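Local coordinates for sarcolemmal membrane-associated protein (Homo sapiens, PDB 6AR0), which is represented here by its FHA domain and joins the STRIPAK phosphatase and kinase complex, which dephosphorylates STK3 and so inhibits Hippo signalling, at residues A4-H15 with G119-P130. Sequence-based numbering, arbitrary orientation.
Sequences ALAIFTCRPNSH and GCIVSTIKLFLP
Ala4 sets its small CB 4.0 Å from Pro130 CD and close to Phe128 O, just before the strands pair. Leu5 and Phe128 then exchange two backbone hydrogen bonds, opening an antiparallel register that continues through the Ile7–Lys126 and Thr9–Thr124 pairs and joins the first and last strands of the chain, side by side in one sheet of the FHA beta sandwich. Leu5 CD2 lies 4.1 Å from Phe128 CD2, the two side chains running side by side. On the other face, Ala6, Phe8, Ile125 and Leu127 are buried and apolar, with the hydroxyl of Ser123 among them. Ala6 is small enough for Leu127 CD2 and Ile125 CD1 both to close on its CB. Ile7, back on the face of Leu5, adds CD1 at 3.8 Å from Phe128 CE2. Phe8 receives Ile125 CD1 over one ring face, a CH-pi contact 4.0 Å from the centroid, and Ser123 OG sits at the edge of that ring. Thr9, on the partly exposed face, shares a water with Thr124 through their hydroxyls, a polar pairing suited to solvent. Arg11 extends the backbone pairing to Val122 O, while its bent chain brings CD to 3.2 Å from Thr124 OG1. A type I turn then reverses the chain, with Asn13 OD1 against Val122 CG1. Ser14 OG, anti to its own N (chi1 -173°), accepts an almost straight bond from Val122 N (2.9 Å, 175°) and donates to His15 O. With an alanine here, Val122 N is likely to lose its acceptor and His15 O its hydroxyl donor. His15 N bonds Cys120 O, and its ND1 shares a water with Gly119 N. Strand 20-23 pairs with the other edge of strand 5-10, through the backbones of Ala6 and Phe8 with Val22 and Arg20; strand 102-105 pairs with strand 121-128 through Ile121 and Ser123, while Phe60 of strand 56-61 packs against Ala4 and Pro130.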
ATOM      1  N   ALA A   4      11.910  10.436  -5.275  1.00 12.94           N
ATOM      2  CA  ALA A   4      11.734   8.990  -5.122  1.00 10.76           C
ATOM      3  C   ALA A   4      10.325   8.596  -5.547  1.00  9.81           C
ATOM      4  O   ALA A   4       9.373   9.365  -5.412  1.00 10.25           O
ATOM      5  CB  ALA A   4      11.967   8.558  -3.672  1.00 11.82           C
ATOM      6  N   LEU A   5      10.190   7.372  -6.040  1.00  8.91           N
ATOM      7  CA  LEU A   5       8.967   6.950  -6.705  1.00  8.24           C
ATOM      8  C   LEU A   5       8.625   5.516  -6.325  1.00  7.44           C
ATOM      9  O   LEU A   5       9.491   4.632  -6.336  1.00  7.60           O
ATOM     10  CB  LEU A   5       9.154   7.020  -8.231  1.00  8.70           C
ATOM     11  CG  LEU A   5       8.080   6.414  -9.134  1.00  8.59           C
ATOM     12  CD1 LEU A   5       6.746   7.130  -8.969  1.00  9.66           C
ATOM     13  CD2 LEU A   5       8.530   6.440 -10.580  1.00 11.54           C
ATOM     14  N   ALA A   6       7.346   5.292  -6.033  1.00  7.12           N
ATOM     15  CA  ALA A   6       6.768   3.961  -5.894  1.00  6.74           C
ATOM     16  C   ALA A   6       5.703   3.787  -6.960  1.00  7.92           C
ATOM     17  O   ALA A   6       4.761   4.588  -7.038  1.00  8.55           O
ATOM     18  CB  ALA A   6       6.119   3.783  -4.524  1.00  7.72           C
ATOM     19  N   ILE A   7       5.838   2.743  -7.771  1.00  6.84           N
ATOM     20  CA  ILE A   7       4.829   2.389  -8.759  1.00  7.30           C
ATOM     21  C   ILE A   7       4.046   1.201  -8.228  1.00  6.94           C
ATOM     22  O   ILE A   7       4.629   0.164  -7.907  1.00  8.34           O
ATOM     23  CB  ILE A   7       5.459   2.054 -10.120  1.00  8.17           C
ATOM     24  CG1 ILE A   7       6.203   3.275 -10.688  1.00  9.29           C
ATOM     25  CG2 ILE A   7       4.380   1.564 -11.090  1.00  8.79           C
ATOM     26  CD1 ILE A   7       6.870   3.041 -12.036  1.00 11.00           C
ATOM     27  N   PHE A   8       2.731   1.366  -8.122  1.00  7.30           N
ATOM     28  CA  PHE A   8       1.820   0.312  -7.678  1.00  7.50           C
ATOM     29  C   PHE A   8       1.078  -0.228  -8.894  1.00  7.55           C
ATOM     30  O   PHE A   8       0.392   0.534  -9.576  1.00  8.62           O
ATOM     31  CB  PHE A   8       0.751   0.864  -6.728  1.00  8.12           C
ATOM     32  CG  PHE A   8       1.248   1.307  -5.374  1.00  8.55           C
ATOM     33  CD1 PHE A   8       0.951   0.562  -4.256  1.00 10.67           C
ATOM     34  CD2 PHE A   8       1.930   2.505  -5.202  1.00  8.94           C
ATOM     35  CE1 PHE A   8       1.357   0.974  -3.000  1.00 13.61           C
ATOM     36  CE2 PHE A   8       2.340   2.928  -3.938  1.00 10.41           C
ATOM     37  CZ  PHE A   8       2.042   2.161  -2.845  1.00 12.14           C
ATOM     38  N   THR A   9       1.199  -1.533  -9.162  1.00  7.88           N
ATOM     39  CA  THR A   9       0.459  -2.170 -10.244  1.00  8.44           C
ATOM     40  C   THR A   9      -0.459  -3.243  -9.683  1.00  8.34           C
ATOM     41  O   THR A   9      -0.110  -3.965  -8.746  1.00 10.93           O
ATOM     42  CB  THR A   9       1.397  -2.773 -11.294  1.00  9.86           C
ATOM     43  OG1 THR A   9       2.339  -3.641 -10.682  1.00 15.68           O
ATOM     44  CG2 THR A   9       2.143  -1.675 -12.000  1.00 14.47           C
ATOM     45  N   CYS A  10      -1.632  -3.366 -10.278  1.00  9.16           N
ATOM     46  CA  CYS A  10      -2.695  -4.219  -9.766  1.00  9.08           C
ATOM     47  C   CYS A  10      -2.451  -5.681 -10.124  1.00  9.84           C
ATOM     48  O   CYS A  10      -2.350  -6.028 -11.308  1.00 14.10           O
ATOM     49  CB  CYS A  10      -3.992  -3.720 -10.393  1.00 10.61           C
ATOM     50  SG  CYS A  10      -5.506  -4.530  -9.928  1.00 12.01           S
ATOM     51  N   ARG A  11      -2.407  -6.554  -9.113  1.00 10.04           N
ATOM     52  CA  ARG A  11      -2.211  -7.982  -9.313  1.00 10.52           C
ATOM     53  C   ARG A  11      -3.521  -8.668  -9.693  1.00 10.05           C
ATOM     54  O   ARG A  11      -4.603  -8.126  -9.476  1.00 10.81           O
ATOM     55  CB  ARG A  11      -1.680  -8.609  -8.027  1.00 11.73           C
ATOM     56  CG  ARG A  11      -0.271  -8.177  -7.673  1.00 12.94           C
ATOM     57  CD  ARG A  11       0.762  -9.024  -8.356  1.00 16.43           C
ATOM     58  NE  ARG A  11       0.812 -10.367  -7.791  1.00 16.92           N
ATOM     59  CZ  ARG A  11       1.709 -11.288  -8.133  1.00 18.05           C
ATOM     60  NH1 ARG A  11       2.640 -11.032  -9.044  1.00 21.01           N
ATOM     61  NH2 ARG A  11       1.687 -12.477  -7.558  1.00 19.09           N
ATOM     62  N   PRO A  12      -3.449  -9.883 -10.239  1.00 11.57           N
ATOM     63  CA  PRO A  12      -4.673 -10.519 -10.740  1.00 12.12           C
ATOM     64  C   PRO A  12      -5.717 -10.811  -9.691  1.00 13.87           C
ATOM     65  O   PRO A  12      -6.897 -10.948 -10.050  1.00 16.75           O
ATOM     66  CB  PRO A  12      -4.163 -11.818 -11.370  1.00 15.12           C
ATOM     67  CG  PRO A  12      -2.774 -11.592 -11.689  1.00 16.02           C
ATOM     68  CD  PRO A  12      -2.242 -10.603 -10.679  1.00 12.49           C
ATOM     69  N   ASN A  13      -5.334 -10.986  -8.431  1.00 11.72           N
ATOM     70  CA  ASN A  13      -6.281 -11.294  -7.372  1.00 13.12           C
ATOM     71  C   ASN A  13      -6.700 -10.059  -6.587  1.00 11.59           C
ATOM     72  O   ASN A  13      -7.269 -10.192  -5.496  1.00 12.94           O
ATOM     73  CB  ASN A  13      -5.727 -12.391  -6.452  1.00 14.74           C
ATOM     74  CG  ASN A  13      -4.376 -12.045  -5.854  1.00 14.22           C
ATOM     75  OD1 ASN A  13      -3.639 -11.216  -6.381  1.00 15.08           O
ATOM     76  ND2 ASN A  13      -4.044 -12.686  -4.738  1.00 16.99           N
ATOM     77  N   SER A  14      -6.450  -8.872  -7.130  1.00 10.28           N
ATOM     78  CA  SER A  14      -6.804  -7.634  -6.472  1.00  9.20           C
ATOM     79  C   SER A  14      -8.180  -7.144  -6.892  1.00  9.21           C
ATOM     80  O   SER A  14      -8.614  -7.326  -8.035  1.00 10.53           O
ATOM     81  CB  SER A  14      -5.810  -6.557  -6.881  1.00  9.18           C
ATOM     82  OG  SER A  14      -5.986  -5.358  -6.167  1.00  8.47           O
ATOM     83  N   HIS A  15      -8.846  -6.481  -5.966  1.00  9.28           N
ATOM     84  CA  HIS A  15      -9.889  -5.553  -6.344  1.00  9.24           C
ATOM     85  C   HIS A  15      -9.306  -4.570  -7.364  1.00  9.18           C
ATOM     86  O   HIS A  15      -8.166  -4.122  -7.201  1.00  9.12           O
ATOM     87  CB  HIS A  15     -10.314  -4.836  -5.064  1.00 10.15           C
ATOM     88  CG  HIS A  15     -11.478  -3.933  -5.215  1.00 11.98           C
ATOM     89  ND1 HIS A  15     -12.763  -4.378  -5.433  1.00 14.50           N
ATOM     90  CD2 HIS A  15     -11.556  -2.590  -5.080  1.00 14.87           C
ATOM     91  CE1 HIS A  15     -13.577  -3.334  -5.468  1.00 16.14           C
ATOM     92  NE2 HIS A  15     -12.867  -2.242  -5.260  1.00 17.27           N
ATOM     93  N   GLY A 119     -13.360  -7.642  -2.522  1.00 11.40           N
ATOM     94  CA  GLY A 119     -11.938  -7.839  -2.693  1.00 11.56           C
ATOM     95  C   GLY A 119     -11.096  -6.812  -1.939  1.00 11.44           C
ATOM     96  O   GLY A 119     -11.573  -5.804  -1.423  1.00 14.33           O
ATOM     97  N   CYS A 120      -9.796  -7.085  -1.887  1.00 11.53           N
ATOM     98  CA  CYS A 120      -8.813  -6.235  -1.224  1.00 11.52           C
ATOM     99  C   CYS A 120      -7.802  -5.739  -2.256  1.00 11.79           C
ATOM    100  O   CYS A 120      -7.808  -6.167  -3.420  1.00 12.04           O
ATOM    101  CB  CYS A 120      -8.107  -7.003  -0.094  1.00 11.50           C
ATOM    102  SG  CYS A 120      -7.167  -8.438  -0.627  1.00 11.75           S
ATOM    103  N   ILE A 121      -6.921  -4.828  -1.849  1.00  7.77           N
ATOM    104  CA  ILE A 121      -5.929  -4.296  -2.775  1.00  8.10           C
ATOM    105  C   ILE A 121      -4.687  -5.170  -2.691  1.00  7.63           C
ATOM    106  O   ILE A 121      -4.117  -5.345  -1.610  1.00  8.69           O
ATOM    107  CB  ILE A 121      -5.608  -2.836  -2.447  1.00  8.59           C
ATOM    108  CG1 ILE A 121      -6.846  -1.954  -2.636  1.00  9.46           C
ATOM    109  CG2 ILE A 121      -4.424  -2.335  -3.269  1.00  8.52           C
ATOM    110  CD1 ILE A 121      -7.369  -1.857  -4.051  1.00  9.92           C
ATOM    111  N   VAL A 122      -4.277  -5.731  -3.831  1.00  7.86           N
ATOM    112  CA  VAL A 122      -3.071  -6.548  -3.929  1.00  8.08           C
ATOM    113  C   VAL A 122      -2.242  -5.953  -5.060  1.00  7.49           C
ATOM    114  O   VAL A 122      -2.701  -5.900  -6.209  1.00  8.10           O
ATOM    115  CB  VAL A 122      -3.371  -8.038  -4.195  1.00  8.80           C
ATOM    116  CG1 VAL A 122      -2.095  -8.857  -4.085  1.00 10.01           C
ATOM    117  CG2 VAL A 122      -4.434  -8.575  -3.235  1.00  9.84           C
ATOM    118  N   SER A 123      -1.035  -5.499  -4.742  1.00  7.51           N
ATOM    119  CA  SER A 123      -0.246  -4.715  -5.686  1.00  7.94           C
ATOM    120  C   SER A 123       1.186  -5.221  -5.746  1.00  9.37           C
ATOM    121  O   SER A 123       1.738  -5.684  -4.746  1.00 14.71           O
ATOM    122  CB  SER A 123      -0.241  -3.248  -5.219  1.00  8.76           C
ATOM    123  OG  SER A 123       0.375  -2.302  -6.068  1.00 12.72           O
ATOM    124  N   THR A 124       1.791  -5.148  -6.916  1.00  8.13           N
ATOM    125  CA  THR A 124       3.242  -5.173  -6.977  1.00  7.72           C
ATOM    126  C   THR A 124       3.717  -3.753  -6.762  1.00  8.78           C
ATOM    127  O   THR A 124       3.092  -2.810  -7.259  1.00 12.23           O
ATOM    128  CB  THR A 124       3.707  -5.619  -8.361  1.00 10.33           C
ATOM    129  OG1 THR A 124       3.153  -6.900  -8.646  1.00 13.29           O
ATOM    130  CG2 THR A 124       5.234  -5.674  -8.451  1.00 14.00           C
ATOM    131  N   ILE A 125       4.808  -3.577  -6.025  1.00  8.08           N
ATOM    132  CA  ILE A 125       5.403  -2.254  -5.842  1.00  8.63           C
ATOM    133  C   ILE A 125       6.813  -2.284  -6.416  1.00  9.72           C
ATOM    134  O   ILE A 125       7.597  -3.188  -6.109  1.00 12.17           O
ATOM    135  CB  ILE A 125       5.346  -1.773  -4.373  1.00  9.81           C
ATOM    136  CG1 ILE A 125       5.545  -0.253  -4.249  1.00 10.10           C
ATOM    137  CG2 ILE A 125       6.308  -2.566  -3.488  1.00 12.14           C
ATOM    138  CD1 ILE A 125       5.203   0.344  -2.871  1.00 11.36           C
ATOM    139  N   LYS A 126       7.120  -1.309  -7.264  1.00  8.15           N
ATOM    140  CA  LYS A 126       8.461  -1.088  -7.790  1.00  8.74           C
ATOM    141  C   LYS A 126       8.941   0.259  -7.278  1.00  8.22           C
ATOM    142  O   LYS A 126       8.161   1.213  -7.215  1.00  9.51           O
ATOM    143  CB  LYS A 126       8.459  -1.124  -9.318  1.00 10.61           C
ATOM    144  CG  LYS A 126       8.064  -2.487  -9.873  1.00 12.76           C
ATOM    145  CD  LYS A 126       9.137  -3.546  -9.612  1.00 18.35           C
ATOM    146  CE  LYS A 126       8.744  -4.905 -10.156  1.00 29.67           C
ATOM    147  NZ  LYS A 126       9.035  -5.014 -11.612  1.00 35.94           N
ATOM    148  N   LEU A 127      10.190   0.312  -6.844  1.00  7.73           N
ATOM    149  CA  LEU A 127      10.686   1.425  -6.054  1.00  7.91           C
ATOM    150  C   LEU A 127      11.937   1.995  -6.700  1.00  8.06           C
ATOM    151  O   LEU A 127      12.831   1.244  -7.104  1.00  8.80           O
ATOM    152  CB  LEU A 127      11.042   0.959  -4.640  1.00  8.32           C
ATOM    153  CG  LEU A 127       9.874   0.345  -3.865  1.00  8.10           C
ATOM    154  CD1 LEU A 127      10.386  -0.293  -2.578  1.00  9.22           C
ATOM    155  CD2 LEU A 127       8.814   1.405  -3.567  1.00  8.10           C
ATOM    156  N   PHE A 128      11.998   3.322  -6.777  1.00  7.64           N
ATOM    157  CA  PHE A 128      13.087   4.024  -7.448  1.00  8.71           C
ATOM    158  C   PHE A 128      13.594   5.160  -6.576  1.00  8.71           C
ATOM    159  O   PHE A 128      12.803   5.937  -6.028  1.00  8.57           O
ATOM    160  CB  PHE A 128      12.634   4.547  -8.816  1.00  9.38           C
ATOM    161  CG  PHE A 128      12.073   3.469  -9.673  1.00  9.62           C
ATOM    162  CD1 PHE A 128      12.890   2.679 -10.461  1.00 11.76           C
ATOM    163  CD2 PHE A 128      10.727   3.177  -9.612  1.00  9.83           C
ATOM    164  CE1 PHE A 128      12.352   1.632 -11.197  1.00 13.30           C
ATOM    165  CE2 PHE A 128      10.194   2.144 -10.356  1.00 13.01           C
ATOM    166  CZ  PHE A 128      11.010   1.373 -11.156  1.00 13.82           C
ATOM    167  N   LEU A 129      14.922   5.247  -6.474  1.00 10.65           N
ATOM    168  CA  LEU A 129      15.580   6.312  -5.757  1.00 11.23           C
ATOM    169  C   LEU A 129      15.352   7.647  -6.467  1.00 11.77           C
ATOM    170  O   LEU A 129      14.992   7.684  -7.644  1.00 11.72           O
ATOM    171  CB  LEU A 129      17.077   6.012  -5.685  1.00 13.78           C
ATOM    172  CG  LEU A 129      17.491   4.655  -5.103  1.00 16.18           C
ATOM    173  CD1 LEU A 129      18.987   4.449  -5.213  1.00 21.06           C
ATOM    174  CD2 LEU A 129      17.035   4.520  -3.659  1.00 18.27           C
ATOM    175  N   PRO A 130      15.583   8.764  -5.775  1.00 13.52           N
ATOM    176  CA  PRO A 130      15.373  10.068  -6.426  1.00 15.23           C
ATOM    177  C   PRO A 130      16.150  10.239  -7.707  1.00 15.49           C
ATOM    178  O   PRO A 130      15.672  10.926  -8.618  1.00 18.88           O
ATOM    179  CB  PRO A 130      15.813  11.072  -5.357  1.00 16.39           C
ATOM    180  CG  PRO A 130      15.539  10.369  -4.084  1.00 16.21           C
ATOM    181  CD  PRO A 130      15.847   8.913  -4.338  1.00 14.82           C
TER
HETATM  182  O   HOH W   1       1.087  -6.383 -10.476  1.00 22.33           O
HETATM  183  O   HOH W   2       4.582  -8.894  -9.430  1.00 31.57           O
HETATM  184  O   HOH W   3      -9.372  -9.201  -3.974  1.00 12.31           O
HETATM  185  O   HOH W   4     -14.170  -6.600  -4.976  1.00 18.01           O